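Local coordinates for paenibacillus xanthan lyase (Paenibacillus, PDB 6F2P), which is a family 8 polysaccharide lyase that probably removes terminal mannose from xanthan side chains by beta-elimination, at residues D453-G458 with T697-G702; G470-T475 with S479-K484; V693-Q698 with V735-S740. One frame throughout, in Å; residues are numbered along the deposited sequence.

Overall arrangement
The three contacts run as a chain of neighbours from the super-sandwich sheet into the C-terminal beta-sandwich. Contact 2 is a hairpin nested, along the sequence, inside the long loop that contact 1 closes. Their centres lie about 14 Å apart, and they are joined by a probable hydrogen bond between His-474 ND1 and Asp-453 OD1 (2.6 Å) and by pairing of strands 457-462 and 466-474. Contacts 1 and 3, with centres about 8 Å apart, share Thr-697 and Gln-698, and Gln-698 binds a calcium ion common to both. Contacts 2 and 3 do not touch, their nearest atoms being about 6 Å apart. Contact 1, which touches both, links the super-sandwich sheet to the C-terminal beta-sandwich.

Contact 1: residues D453-G458 with T697-G702; sequences DKSWAG and TQSNVG. With CA (calcium ion), chain J.
Ser-455 leans against Thr-697, its OG 3.6 Å from Thr-697 CB and its own CB facing the threonine backbone. The hydroxyl lies between the backbone N and the carbonyl carbon (chi1 55°), a position from which it flanks Thr-697 and shares a water with Ser-699 OG; that water is 2.9 Å from Ser-455 OG. The carbonyl of Ser-455 is engaged as well. Thr-697 CA makes a CA-H...O contact with Ser-455 O at 3.3 Å and 166° at the hydrogen, Arg-390 NH1 donates a hydrogen bond to the same oxygen, and Ala-457 N adds a weak one that closes an inverse gamma turn centred on Trp-456. Through this turn the chain enters strand 457-462, an outermost strand of a super-sandwich sheet. The loop it meets links strands 688-694 and 703-708 of the C-terminal beta-sandwich, and the contact thus joins two beta domains of the family 8 lyase fold. Trp-456 starts away from that loop, yet its ring still brings CD1 to 4.2 Å from Thr-697 CG2, an oblique approach. The indole is held by NE1 bonding to Phe-661 O and by meeting Trp-662 with planes at about 45°. Thr-697 OG1, which donates to Asp-695, accepts from Ser-699 N at 3.2 Å in an ST turn. At Ala-457 a water appears to bridge Ala-457 O, at a doubtfully short distance, to Gln-698 NE2, 3.1 Å from the water. NE2 also donates to Ser-368 O, while the extended glutamine chain carries OE1 to the calcium ion at 2.5 Å, beside three waters.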
loop_
_atom_site.group_PDB
_atom_site.type_symbol
_atom_site.label_atom_id
_atom_site.label_comp_id
_atom_site.label_asym_id
_atom_site.label_seq_id
_atom_site.Cartn_x
_atom_site.Cartn_y
_atom_site.Cartn_z
ATOM N N ASP A 453 -11.769 1.526 -10.402
ATOM C CA ASP A 453 -12.746 1.926 -9.401
ATOM C C ASP A 453 -12.682 0.976 -8.192
ATOM O O ASP A 453 -13.624 0.906 -7.391
ATOM C CB ASP A 453 -14.149 1.975 -10.012
ATOM C CG ASP A 453 -14.613 0.623 -10.535
ATOM O OD1 ASP A 453 -13.790 -0.313 -10.650
ATOM O OD2 ASP A 453 -15.814 0.496 -10.837
ATOM N N LYS A 454 -11.567 0.248 -8.072
ATOM C CA LYS A 454 -11.358 -0.690 -6.962
ATOM C C LYS A 454 -10.195 -0.261 -6.066
ATOM O O LYS A 454 -9.096 0.011 -6.544
ATOM C CB LYS A 454 -11.104 -2.116 -7.476
ATOM C CG LYS A 454 -12.179 -2.685 -8.390
ATOM C CD LYS A 454 -13.523 -2.813 -7.709
ATOM C CE LYS A 454 -14.535 -3.495 -8.622
ATOM N NZ LYS A 454 -15.896 -3.581 -7.999
ATOM N N SER A 455 -10.442 -0.220 -4.763
ATOM C CA SER A 455 -9.447 0.228 -3.797
ATOM C C SER A 455 -8.644 -0.918 -3.189
ATOM O O SER A 455 -7.607 -0.691 -2.563
ATOM C CB SER A 455 -10.133 0.997 -2.673
ATOM O OG SER A 455 -11.150 0.201 -2.088
ATOM N N TRP A 456 -9.132 -2.143 -3.357
ATOM C CA TRP A 456 -8.487 -3.303 -2.758
ATOM C C TRP A 456 -7.249 -3.668 -3.560
ATOM O O TRP A 456 -7.300 -4.476 -4.484
ATOM C CB TRP A 456 -9.450 -4.493 -2.724
ATOM C CG TRP A 456 -9.287 -5.479 -1.576
ATOM C CD1 TRP A 456 -10.259 -5.853 -0.691
ATOM C CD2 TRP A 456 -8.107 -6.231 -1.211
ATOM N NE1 TRP A 456 -9.767 -6.777 0.202
ATOM C CE2 TRP A 456 -8.452 -7.028 -0.092
ATOM C CE3 TRP A 456 -6.804 -6.306 -1.717
ATOM C CZ2 TRP A 456 -7.541 -7.887 0.530
ATOM C CZ3 TRP A 456 -5.895 -7.161 -1.097
ATOM C CH2 TRP A 456 -6.270 -7.942 0.018
ATOM N N ALA A 457 -6.128 -3.061 -3.205
ATOM C CA ALA A 457 -4.846 -3.488 -3.729
ATOM C C ALA A 457 -3.815 -3.298 -2.629
ATOM O O ALA A 457 -3.715 -2.228 -2.036
ATOM C CB ALA A 457 -4.475 -2.691 -4.956
ATOM N N GLY A 458 -3.058 -4.347 -2.343
ATOM C CA GLY A 458 -2.044 -4.274 -1.315
ATOM C C GLY A 458 -1.829 -5.638 -0.699
ATOM O O GLY A 458 -2.012 -6.662 -1.367
ATOM N N THR A 697 -7.396 -1.518 1.369
ATOM C CA THR A 697 -8.245 -0.522 0.716
ATOM C C THR A 697 -7.749 0.867 1.066
ATOM O O THR A 697 -8.026 1.828 0.348
ATOM C CB THR A 697 -9.728 -0.625 1.144
ATOM O OG1 THR A 697 -9.887 -0.119 2.478
ATOM C CG2 THR A 697 -10.219 -2.058 1.082
ATOM N N GLN A 698 -7.027 0.961 2.182
ATOM C CA GLN A 698 -6.496 2.226 2.694
ATOM C C GLN A 698 -7.584 3.270 2.936
ATOM O O GLN A 698 -7.292 4.463 3.013
ATOM C CB GLN A 698 -5.421 2.805 1.761
ATOM C CG GLN A 698 -4.296 1.845 1.413
ATOM C CD GLN A 698 -3.127 2.537 0.731
ATOM O OE1 GLN A 698 -2.828 3.691 1.021
ATOM N NE2 GLN A 698 -2.457 1.830 -0.171
ATOM N N SER A 699 -8.833 2.828 3.056
ATOM C CA SER A 699 -9.942 3.767 3.205
ATOM C C SER A 699 -10.909 3.379 4.325
ATOM O O SER A 699 -12.000 3.933 4.446
ATOM C CB SER A 699 -10.669 3.968 1.870
ATOM O OG SER A 699 -11.239 2.760 1.403
ATOM N N ASN A 700 -10.493 2.417 5.137
ATOM C CA ASN A 700 -11.169 2.097 6.382
ATOM C C ASN A 700 -10.677 3.084 7.439
ATOM O O ASN A 700 -9.488 3.092 7.782
ATOM C CB ASN A 700 -10.814 0.670 6.792
ATOM C CG ASN A 700 -11.612 0.176 7.994
ATOM O OD1 ASN A 700 -12.213 0.952 8.724
ATOM N ND2 ASN A 700 -11.604 -1.127 8.201
ATOM N N VAL A 701 -11.576 3.926 7.946
ATOM C CA VAL A 701 -11.196 4.919 8.954
ATOM C C VAL A 701 -11.544 4.453 10.360
ATOM O O VAL A 701 -11.370 5.191 11.330
ATOM C CB VAL A 701 -11.892 6.267 8.726
ATOM C CG1 VAL A 701 -11.575 6.808 7.344
ATOM C CG2 VAL A 701 -13.378 6.113 8.913
ATOM N N GLY A 702 -12.046 3.227 10.464
ATOM C CA GLY A 702 -12.440 2.673 11.744
ATOM C C GLY A 702 -11.546 1.523 12.154
ATOM O O GLY A 702 -10.320 1.654 12.171
HETATM CA CA CA J . -1.380 5.687 0.639
HETATM O O HOH W 1 -13.150 1.724 -0.641
HETATM O O HOH W 2 -2.669 -1.229 0.019
HETATM O O HOH W 3 -1.561 8.145 -0.554
HETATM O O HOH W 4 -1.244 5.442 -2.230
HETATM O O HOH W 5 -4.027 6.435 1.118
#

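Contact 2: residues G470-T475 with S479-K484; sequences GMELHT and SLTAKK
This is the turn-proximal part of an antiparallel beta hairpin, strands 466-474 and 481-488 of the super-sandwich domain, with short-segment axes 171° apart. Met-471 and Lys-484 form a hydrogen-bonded pair, Met-471 N reaching Lys-484 O at 2.9 Å, and Leu-473 with Ala-482 forms the next. Leu-473 O is gripped twice: Thr-481 OG1 donates at 2.7 Å in the carbonyl plane, and Ala-482 N at 3.0 Å, tilted 32° from it. The hydroxyl gets there because Thr-481 sets OG1 opposite its backbone N (chi1 -164°), beside the carbonyl carbon. Glu-472 and Lys-483, a non-hydrogen-bonded pair on the same face as Thr-481, run side by side with Glu-472 OE2 3.6 Å from Lys-483 CE. The charged atoms stay beyond salt-bridge distance, and Lys-483 NZ bonds to Ser-644 O; a water donates to both Glu-472 OE2 and Thr-481 OG1. Leu-480 O lies in plane at the edge of the His-474 ring, by CD2, while His-474 ND1 bonds to Asp-453. On the other face Leu-473 CB meets Ala-482 CB at 4.3 Å. Beyond Leu-473 lies Thr-439 and beyond Leu-480 lies Leu-441, both of strand 439-441 in another sheet, and within its own sheet the hairpin is bordered by strands 457-462 and 493-501.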
loop_
_atom_site.group_PDB
_atom_site.type_symbol
_atom_site.label_atom_id
_atom_site.label_comp_id
_atom_site.label_asym_id
_atom_site.label_seq_id
_atom_site.Cartn_x
_atom_site.Cartn_y
_atom_site.Cartn_z
ATOM N N GLY A 470 -2.893 -8.950 -2.764
ATOM C CA GLY A 470 -4.099 -9.128 -3.530
ATOM C C GLY A 470 -4.469 -7.898 -4.319
ATOM O O GLY A 470 -4.098 -6.769 -3.972
ATOM N N MET A 471 -5.225 -8.131 -5.385
ATOM C CA MET A 471 -5.729 -7.068 -6.229
ATOM C C MET A 471 -7.108 -7.440 -6.728
ATOM O O MET A 471 -7.290 -8.501 -7.329
ATOM C CB MET A 471 -4.798 -6.888 -7.424
ATOM C CG MET A 471 -5.297 -5.928 -8.475
ATOM S SD MET A 471 -4.096 -5.747 -9.808
ATOM C CE MET A 471 -5.013 -4.671 -10.916
ATOM N N GLU A 472 -8.088 -6.585 -6.469
ATOM C CA GLU A 472 -9.349 -6.687 -7.186
ATOM C C GLU A 472 -9.202 -5.956 -8.520
ATOM O O GLU A 472 -9.241 -4.724 -8.590
ATOM C CB GLU A 472 -10.513 -6.123 -6.378
ATOM C CG GLU A 472 -11.860 -6.341 -7.050
ATOM C CD GLU A 472 -13.029 -6.081 -6.119
ATOM O OE1 GLU A 472 -12.832 -5.390 -5.096
ATOM O OE2 GLU A 472 -14.144 -6.569 -6.408
ATOM N N LEU A 473 -8.994 -6.728 -9.577
ATOM C CA LEU A 473 -8.861 -6.169 -10.904
ATOM C C LEU A 473 -10.203 -5.681 -11.415
ATOM O O LEU A 473 -11.222 -6.336 -11.225
ATOM C CB LEU A 473 -8.315 -7.229 -11.858
ATOM C CG LEU A 473 -8.363 -6.848 -13.338
ATOM C CD1 LEU A 473 -7.482 -5.633 -13.604
ATOM C CD2 LEU A 473 -7.941 -8.017 -14.217
ATOM N N HIS A 474 -10.203 -4.514 -12.041
ATOM C CA HIS A 474 -11.312 -4.105 -12.888
ATOM C C HIS A 474 -10.750 -3.296 -14.041
ATOM O O HIS A 474 -10.514 -2.094 -13.901
ATOM C CB HIS A 474 -12.324 -3.260 -12.130
ATOM C CG HIS A 474 -13.502 -2.866 -12.969
ATOM N ND1 HIS A 474 -14.345 -1.827 -12.629
ATOM C CD2 HIS A 474 -13.973 -3.371 -14.131
ATOM C CE1 HIS A 474 -15.285 -1.711 -13.552
ATOM N NE2 HIS A 474 -15.082 -2.632 -14.476
ATOM N N THR A 475 -10.515 -3.971 -15.163
ATOM C CA THR A 475 -9.959 -3.352 -16.360
ATOM C C THR A 475 -10.721 -2.084 -16.715
ATOM O O THR A 475 -11.954 -2.092 -16.748
ATOM C CB THR A 475 -10.015 -4.331 -17.549
ATOM O OG1 THR A 475 -9.515 -5.612 -17.137
ATOM C CG2 THR A 475 -9.171 -3.817 -18.706
ATOM N N SER A 479 -15.783 -4.537 -18.627
ATOM C CA SER A 479 -16.570 -5.035 -17.508
ATOM C C SER A 479 -15.698 -5.977 -16.690
ATOM O O SER A 479 -15.948 -6.188 -15.497
ATOM C CB SER A 479 -17.821 -5.766 -17.987
ATOM O OG SER A 479 -17.480 -6.950 -18.690
ATOM N N LEU A 480 -14.676 -6.528 -17.349
ATOM C CA LEU A 480 -13.804 -7.538 -16.764
ATOM C C LEU A 480 -13.408 -7.180 -15.351
ATOM O O LEU A 480 -13.004 -6.053 -15.072
ATOM C CB LEU A 480 -12.542 -7.756 -17.612
ATOM C CG LEU A 480 -11.562 -8.769 -17.003
ATOM C CD1 LEU A 480 -12.228 -10.126 -16.782
ATOM C CD2 LEU A 480 -10.293 -8.935 -17.829
ATOM N N THR A 481 -13.553 -8.146 -14.456
ATOM C CA THR A 481 -13.165 -7.956 -13.073
ATOM C C THR A 481 -12.691 -9.289 -12.507
ATOM O O THR A 481 -13.091 -10.354 -12.986
ATOM C CB THR A 481 -14.332 -7.382 -12.255
ATOM O OG1 THR A 481 -13.846 -6.848 -11.019
ATOM C CG2 THR A 481 -15.382 -8.452 -12.000
ATOM N N ALA A 482 -11.815 -9.237 -11.512
ATOM C CA ALA A 482 -11.270 -10.461 -10.939
ATOM C C ALA A 482 -10.640 -10.225 -9.577
ATOM O O ALA A 482 -10.213 -9.112 -9.262
ATOM C CB ALA A 482 -10.250 -11.055 -11.874
ATOM N N LYS A 483 -10.588 -11.283 -8.771
ATOM C CA LYS A 483 -9.849 -11.247 -7.515
ATOM C C LYS A 483 -8.617 -12.146 -7.598
ATOM O O LYS A 483 -8.709 -13.381 -7.639
ATOM C CB LYS A 483 -10.747 -11.601 -6.332
ATOM C CG LYS A 483 -11.694 -10.479 -5.975
ATOM C CD LYS A 483 -12.951 -10.969 -5.280
ATOM C CE LYS A 483 -13.861 -9.795 -4.952
ATOM N NZ LYS A 483 -15.062 -10.192 -4.174
ATOM N N LYS A 484 -7.458 -11.498 -7.648
ATOM C CA LYS A 484 -6.188 -12.178 -7.832
ATOM C C LYS A 484 -5.359 -12.024 -6.564
ATOM O O LYS A 484 -5.206 -10.911 -6.039
ATOM C CB LYS A 484 -5.445 -11.576 -9.028
ATOM C CG LYS A 484 -6.277 -11.525 -10.294
ATOM C CD LYS A 484 -5.694 -10.565 -11.338
ATOM C CE LYS A 484 -4.300 -11.000 -11.797
ATOM N NZ LYS A 484 -4.308 -12.252 -12.604
HETATM O O HOH W 6 -14.068 -8.243 -8.744
#

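Contact 3: residues V693-Q698 with V735-S740; sequences VSDPTQ and VNVNNS. With CA (calcium ion), chain J.
Asp-695 and Val-737 face each other through their beta carbons, Asp-695 CB in van der Waals contact with Val-737 CB at 4.1 Å, and two residues earlier on each segment Val-693 CB makes an apolar contact with Val-735 CG2 at 4.2 Å. No direct hydrogen bond joins the two segments. Asp-695 CG lies opposite its backbone N, beside the carbonyl carbon (chi1 165°), and OD1 sits within its own turn. There Thr-697 OG1 donates to the syn lone pair of Asp-695 OD1 at 2.6 Å, and Thr-697 N reaches the same oxygen from above the carboxylate plane, 67° out of it, in an Asx turn within the type I turn 695-698. Asp-695 OD2 accepts from Asn-700 N; a water lies within bonding reach of OD2, Val-737 O and Ser-740 OG, though it has too few protons for every acceptor around it. A second water links Asp-695 N to Ser-740 OG, which bonds besides to Gly-742 N, so that two waters lie between the aspartate and the type II turn 737-740. Replacing Asp-695 with alanine removes the carboxylate and would probably leave Thr-697 OG1 and N and Asn-700 N without their acceptor, so that the turn could shift against Val-737. Strands 688-694 and 731-736, which lead into these turns, belong to different sheets of the beta-sandwich. Ile-704 of strand 703-708 touches Asp-695 and Val-737, while Tyr-745 of strand 744-750 packs on Val-735, Val-737 and Ser-740.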
loop_
_atom_site.group_PDB
_atom_site.type_symbol
_atom_site.label_atom_id
_atom_site.label_comp_id
_atom_site.label_asym_id
_atom_site.label_seq_id
_atom_site.Cartn_x
_atom_site.Cartn_y
_atom_site.Cartn_z
ATOM N N VAL A 693 -1.851 -7.885 10.179
ATOM C CA VAL A 693 -3.072 -7.381 9.549
ATOM C C VAL A 693 -2.848 -6.051 8.841
ATOM O O VAL A 693 -2.114 -5.197 9.341
ATOM C CB VAL A 693 -4.176 -7.163 10.593
ATOM C CG1 VAL A 693 -5.512 -6.867 9.911
ATOM C CG2 VAL A 693 -4.289 -8.371 11.484
ATOM N N SER A 694 -3.482 -5.864 7.688
ATOM C CA SER A 694 -3.457 -4.565 7.024
ATOM C C SER A 694 -4.786 -4.312 6.341
ATOM O O SER A 694 -5.514 -5.248 6.033
ATOM C CB SER A 694 -2.337 -4.500 5.990
ATOM O OG SER A 694 -2.689 -5.229 4.830
ATOM N N ASP A 695 -5.094 -3.042 6.110
ATOM C CA ASP A 695 -6.260 -2.645 5.331
ATOM C C ASP A 695 -5.802 -2.214 3.933
ATOM O O ASP A 695 -5.360 -1.079 3.731
ATOM C CB ASP A 695 -6.970 -1.489 6.024
ATOM C CG ASP A 695 -7.963 -0.794 5.123
ATOM O OD1 ASP A 695 -8.651 -1.497 4.352
ATOM O OD2 ASP A 695 -8.042 0.456 5.179
ATOM N N PRO A 696 -5.894 -3.127 2.959
ATOM C CA PRO A 696 -5.352 -2.828 1.632
ATOM C C PRO A 696 -6.166 -1.769 0.923
ATOM O O PRO A 696 -5.656 -1.189 -0.030
ATOM C CB PRO A 696 -5.482 -4.159 0.886
ATOM C CG PRO A 696 -5.666 -5.184 1.941
ATOM C CD PRO A 696 -6.390 -4.507 3.058
ATOM N N THR A 697 -7.396 -1.518 1.369
ATOM C CA THR A 697 -8.245 -0.522 0.716
ATOM C C THR A 697 -7.749 0.867 1.066
ATOM O O THR A 697 -8.026 1.828 0.348
ATOM C CB THR A 697 -9.728 -0.625 1.144
ATOM O OG1 THR A 697 -9.887 -0.119 2.478
ATOM C CG2 THR A 697 -10.219 -2.058 1.082
ATOM N N GLN A 698 -7.027 0.961 2.182
ATOM C CA GLN A 698 -6.496 2.226 2.694
ATOM C C GLN A 698 -7.584 3.270 2.936
ATOM O O GLN A 698 -7.292 4.463 3.013
ATOM C CB GLN A 698 -5.421 2.805 1.761
ATOM C CG GLN A 698 -4.296 1.845 1.413
ATOM C CD GLN A 698 -3.127 2.537 0.731
ATOM O OE1 GLN A 698 -2.828 3.691 1.021
ATOM N NE2 GLN A 698 -2.457 1.830 -0.171
ATOM N N VAL A 735 -7.932 -3.900 15.408
ATOM C CA VAL A 735 -6.916 -2.982 14.912
ATOM C C VAL A 735 -7.585 -1.674 14.531
ATOM O O VAL A 735 -8.603 -1.686 13.838
ATOM C CB VAL A 735 -6.272 -3.511 13.626
ATOM C CG1 VAL A 735 -5.056 -2.669 13.254
ATOM C CG2 VAL A 735 -5.899 -4.980 13.770
ATOM N N ASN A 736 -7.032 -0.551 14.981
ATOM C CA ASN A 736 -7.495 0.749 14.515
ATOM C C ASN A 736 -6.685 1.143 13.284
ATOM O O ASN A 736 -5.520 1.525 13.391
ATOM C CB ASN A 736 -7.343 1.801 15.609
ATOM C CG ASN A 736 -8.020 3.116 15.255
ATOM O OD1 ASN A 736 -8.196 3.453 14.079
ATOM N ND2 ASN A 736 -8.394 3.877 16.280
ATOM N N VAL A 737 -7.299 1.054 12.111
ATOM C CA VAL A 737 -6.549 1.218 10.870
ATOM C C VAL A 737 -6.739 2.583 10.233
ATOM O O VAL A 737 -6.446 2.749 9.058
ATOM C CB VAL A 737 -6.926 0.136 9.829
ATOM C CG1 VAL A 737 -6.450 -1.233 10.287
ATOM C CG2 VAL A 737 -8.433 0.129 9.585
ATOM N N ASN A 738 -7.245 3.554 10.985
ATOM C CA ASN A 738 -7.431 4.890 10.429
ATOM C C ASN A 738 -6.087 5.473 10.019
ATOM O O ASN A 738 -5.105 5.358 10.759
ATOM C CB ASN A 738 -8.121 5.825 11.420
ATOM C CG ASN A 738 -8.372 7.208 10.836
ATOM O OD1 ASN A 738 -8.857 7.345 9.712
ATOM N ND2 ASN A 738 -8.027 8.239 11.595
ATOM N N ASN A 739 -6.055 6.067 8.825
ATOM C CA ASN A 739 -4.834 6.619 8.241
ATOM C C ASN A 739 -3.676 5.625 8.156
ATOM O O ASN A 739 -2.510 6.008 8.305
ATOM C CB ASN A 739 -4.404 7.887 8.981
ATOM C CG ASN A 739 -5.443 8.991 8.896
ATOM O OD1 ASN A 739 -6.169 9.106 7.907
ATOM N ND2 ASN A 739 -5.518 9.810 9.937
ATOM N N SER A 740 -4.001 4.359 7.899
ATOM C CA SER A 740 -3.002 3.288 7.878
ATOM C C SER A 740 -2.071 3.375 6.684
ATOM O O SER A 740 -0.917 2.952 6.761
ATOM C CB SER A 740 -3.671 1.915 7.873
ATOM O OG SER A 740 -4.282 1.635 6.624
HETATM CA CA CA J . -1.380 5.687 0.639
HETATM O O HOH W 7 -6.770 2.521 6.247
HETATM O O HOH W 8 -3.387 -1.176 6.722
HETATM O O HOH W 3 -1.561 8.145 -0.554
HETATM O O HOH W 4 -1.244 5.442 -2.230
HETATM O O HOH W 5 -4.027 6.435 1.118
#